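Long-range contact in YohF (Salmonella typhimurium, PDB 6WON), which probably acts as an NAD(P)-dependent oxidoreductase of the short-chain dehydrogenase/reductase family, possibly on acetoin: residues Ile77-Asn88 and Ala117-Met128. Sequence-based numbering, arbitrary orientation.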
# COMPACT_ATOMS: atom_id res chain seq x y z
N ILE B 77 8.56 -0.39 35.01
CA ILE B 77 9.61 0.59 34.72
C ILE B 77 10.32 1.02 36.00
O ILE B 77 11.55 1.04 36.08
CB ILE B 77 9.03 1.79 33.97
CG1 ILE B 77 8.46 1.36 32.61
CG2 ILE B 77 10.09 2.87 33.77
CD1 ILE B 77 7.68 2.45 31.90
N GLN B 78 9.53 1.36 37.03
CA GLN B 78 10.13 1.80 38.29
C GLN B 78 11.04 0.73 38.88
O GLN B 78 12.11 1.03 39.40
CB GLN B 78 9.04 2.18 39.30
CG GLN B 78 8.26 3.43 38.93
CD GLN B 78 9.14 4.67 38.84
OE1 GLN B 78 10.02 4.89 39.68
NE2 GLN B 78 8.90 5.50 37.82
N ARG B 79 10.62 -0.54 38.80
CA ARG B 79 11.46 -1.60 39.33
C ARG B 79 12.75 -1.74 38.53
O ARG B 79 13.83 -1.92 39.11
CB ARG B 79 10.69 -2.92 39.36
CG ARG B 79 9.82 -3.07 40.60
CD ARG B 79 8.68 -4.04 40.36
NE ARG B 79 9.16 -5.37 40.02
CZ ARG B 79 8.37 -6.38 39.65
NH1 ARG B 79 7.06 -6.20 39.58
NH2 ARG B 79 8.90 -7.56 39.36
N LEU B 80 12.67 -1.61 37.21
CA LEU B 80 13.86 -1.75 36.40
C LEU B 80 14.69 -0.48 36.37
O LEU B 80 15.89 -0.54 36.05
CB LEU B 80 13.47 -2.16 34.98
CG LEU B 80 12.88 -3.58 34.93
CD1 LEU B 80 11.98 -3.77 33.72
CD2 LEU B 80 14.01 -4.62 34.96
N GLY B 81 14.10 0.67 36.71
CA GLY B 81 14.82 1.92 36.84
C GLY B 81 14.92 2.75 35.58
O GLY B 81 15.47 3.86 35.63
N ARG B 82 14.40 2.27 34.45
CA ARG B 82 14.43 2.98 33.18
C ARG B 82 13.75 2.08 32.15
O ARG B 82 13.46 0.91 32.42
CB ARG B 82 15.86 3.31 32.74
CG ARG B 82 16.71 2.07 32.51
CD ARG B 82 18.09 2.41 31.96
NE ARG B 82 18.03 3.11 30.68
CZ ARG B 82 18.49 4.34 30.48
NH1 ARG B 82 19.03 5.02 31.49
NH2 ARG B 82 18.41 4.90 29.27
N VAL B 83 13.50 2.64 30.96
CA VAL B 83 13.02 1.85 29.82
C VAL B 83 13.60 2.44 28.54
O VAL B 83 13.56 3.66 28.33
CB VAL B 83 11.48 1.77 29.76
CG1 VAL B 83 10.83 3.14 29.76
CG2 VAL B 83 11.06 0.97 28.56
N ASP B 84 14.17 1.57 27.70
CA ASP B 84 14.74 1.94 26.41
C ASP B 84 14.04 1.27 25.24
O ASP B 84 14.04 1.82 24.14
CB ASP B 84 16.24 1.56 26.36
CG ASP B 84 17.04 2.20 27.48
OD1 ASP B 84 17.43 3.38 27.34
OD2 ASP B 84 17.27 1.51 28.51
N VAL B 85 13.43 0.11 25.46
CA VAL B 85 12.69 -0.62 24.44
C VAL B 85 11.33 -1.01 25.01
O VAL B 85 11.26 -1.57 26.11
CB VAL B 85 13.46 -1.88 23.99
CG1 VAL B 85 12.60 -2.74 23.09
CG2 VAL B 85 14.74 -1.49 23.27
N LEU B 86 10.27 -0.74 24.26
CA LEU B 86 8.96 -1.33 24.54
C LEU B 86 8.56 -2.18 23.35
O LEU B 86 8.67 -1.75 22.19
CB LEU B 86 7.89 -0.26 24.80
CG LEU B 86 6.47 -0.81 24.98
CD1 LEU B 86 6.43 -1.72 26.22
CD2 LEU B 86 5.42 0.30 25.08
N VAL B 87 8.10 -3.40 23.62
CA VAL B 87 7.50 -4.24 22.58
C VAL B 87 6.04 -4.45 22.98
O VAL B 87 5.75 -5.17 23.93
CB VAL B 87 8.24 -5.57 22.41
CG1 VAL B 87 7.53 -6.44 21.39
CG2 VAL B 87 9.68 -5.33 21.98
N ASN B 88 5.13 -3.79 22.25
CA ASN B 88 3.69 -3.95 22.45
C ASN B 88 3.27 -5.24 21.76
O ASN B 88 3.04 -5.26 20.55
CB ASN B 88 2.93 -2.75 21.89
CG ASN B 88 2.79 -1.62 22.90
OD1 ASN B 88 2.74 -1.84 24.10
ND2 ASN B 88 2.70 -0.39 22.40
N ALA B 117 -2.11 -0.90 23.89
CA ALA B 117 -0.84 -0.52 23.28
C ALA B 117 -0.66 0.99 23.27
O ALA B 117 0.45 1.49 23.47
CB ALA B 117 -0.77 -1.06 21.85
N PHE B 118 -1.74 1.74 23.04
CA PHE B 118 -1.67 3.19 23.10
C PHE B 118 -1.22 3.67 24.49
O PHE B 118 -0.33 4.53 24.61
CB PHE B 118 -3.02 3.80 22.74
CG PHE B 118 -3.20 5.21 23.22
CD1 PHE B 118 -2.44 6.24 22.69
CD2 PHE B 118 -4.13 5.51 24.20
CE1 PHE B 118 -2.60 7.56 23.14
CE2 PHE B 118 -4.29 6.81 24.65
CZ PHE B 118 -3.52 7.84 24.12
N LEU B 119 -1.81 3.11 25.55
CA LEU B 119 -1.51 3.56 26.91
C LEU B 119 -0.12 3.13 27.35
O LEU B 119 0.61 3.90 27.98
CB LEU B 119 -2.56 3.02 27.88
CG LEU B 119 -3.94 3.68 27.72
CD1 LEU B 119 -4.94 3.06 28.67
CD2 LEU B 119 -3.83 5.20 27.92
N CYS B 120 0.25 1.87 27.08
CA CYS B 120 1.60 1.41 27.39
C CYS B 120 2.63 2.25 26.64
O CYS B 120 3.65 2.65 27.22
CB CYS B 120 1.73 -0.07 27.03
SG CYS B 120 0.66 -1.19 28.03
N ALA B 121 2.37 2.55 25.37
CA ALA B 121 3.29 3.36 24.59
C ALA B 121 3.50 4.75 25.19
O ALA B 121 4.63 5.24 25.26
CB ALA B 121 2.79 3.47 23.15
N GLN B 122 2.41 5.39 25.65
CA GLN B 122 2.53 6.71 26.27
C GLN B 122 3.45 6.65 27.47
O GLN B 122 4.37 7.48 27.62
CB GLN B 122 1.15 7.20 26.72
CG GLN B 122 0.29 7.86 25.68
CD GLN B 122 -0.98 8.44 26.30
OE1 GLN B 122 -1.68 7.75 27.04
NE2 GLN B 122 -1.27 9.70 26.00
N ILE B 123 3.22 5.68 28.35
CA ILE B 123 3.99 5.58 29.58
C ILE B 123 5.46 5.36 29.27
O ILE B 123 6.34 6.02 29.84
CB ILE B 123 3.42 4.46 30.47
CG1 ILE B 123 2.06 4.89 31.02
CG2 ILE B 123 4.41 4.10 31.58
CD1 ILE B 123 1.25 3.76 31.60
N ALA B 124 5.77 4.45 28.34
CA ALA B 124 7.16 4.19 28.01
C ALA B 124 7.80 5.41 27.36
O ALA B 124 8.95 5.76 27.67
CB ALA B 124 7.29 2.96 27.11
N ALA B 125 7.06 6.08 26.47
CA ALA B 125 7.61 7.23 25.76
C ALA B 125 7.91 8.39 26.72
O ALA B 125 8.92 9.08 26.57
CB ALA B 125 6.65 7.66 24.66
N ARG B 126 7.05 8.59 27.72
CA ARG B 126 7.32 9.61 28.73
C ARG B 126 8.66 9.36 29.43
O ARG B 126 9.42 10.30 29.69
CB ARG B 126 6.19 9.67 29.76
CG ARG B 126 4.98 10.47 29.32
CD ARG B 126 3.74 10.10 30.15
NE ARG B 126 2.49 10.52 29.50
CZ ARG B 126 1.29 9.98 29.74
NH1 ARG B 126 1.15 8.97 30.60
NH2 ARG B 126 0.22 10.44 29.09
N HIS B 127 8.96 8.10 29.75
CA HIS B 127 10.23 7.81 30.40
C HIS B 127 11.39 8.00 29.44
O HIS B 127 12.45 8.50 29.83
CB HIS B 127 10.22 6.39 30.98
CG HIS B 127 9.46 6.27 32.26
ND1 HIS B 127 10.07 6.37 33.50
CD2 HIS B 127 8.14 6.08 32.50
CE1 HIS B 127 9.16 6.25 34.44
NE2 HIS B 127 7.98 6.06 33.86
N MET B 128 11.21 7.59 28.18
CA MET B 128 12.28 7.73 27.20
C MET B 128 12.63 9.19 26.97
O MET B 128 13.81 9.54 26.83
CB MET B 128 11.87 7.09 25.87
CG MET B 128 11.78 5.57 25.92
SD MET B 128 10.98 4.97 24.44
CE MET B 128 11.02 3.19 24.73
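Ile77 lays its CG2 methyl over one face of the His127 imidazole, 3.5 Å from the ring centroid and nearly straight above it, a CH-pi contact. Its other branch runs on past the ring, so that CD1 reaches Ile123 CG2 at 3.7 Å. Gln78 comes to the ring's edge instead, its NE2 3.5 Å from His127 CE1 and the amide turned 54° from the imidazole plane. Glu74 is hydrogen-bonded to both Gln78 NE2 and His127 NE2, which ties the two side chains together at the more exposed end of the contact.

Beyond the turn at Gly81, Val83 places CG1 between its own backbone N and carbonyl carbon, and this methyl meets His127 CB at 3.5 Å. Met128, extended beyond CG, reaches along the helix-facing side of the backbone where the strand begins, its CE 3.4 Å from Asp84 O. Leu86 then points at the helix, where CD2 lies against Cys120 O, Ala121 CA and the Ala124 methyl. At the far end, Asn88 ND2 makes a weak, bent hydrogen bond to Ala117 O (3.1 Å, 124° at the hydrogen), while also bonding to Asn139 OD1 on strand 135-140.

The axes of strand 85-88 and helix segment 117-128 run antiparallel at 175°, closest approach 9.2 Å, as expected where a Rossmann-fold helix covers the parallel sheet. Within that sheet the strand lies between strands 6-9 and 135-140. Helix 103-131 is flanked by helix 71-80, through Cys120 and Ile123, and by helix 153-173, which touches Ala117 and Ala121, while Phe118 and Gln122 turn from the strand to meet a second subunit.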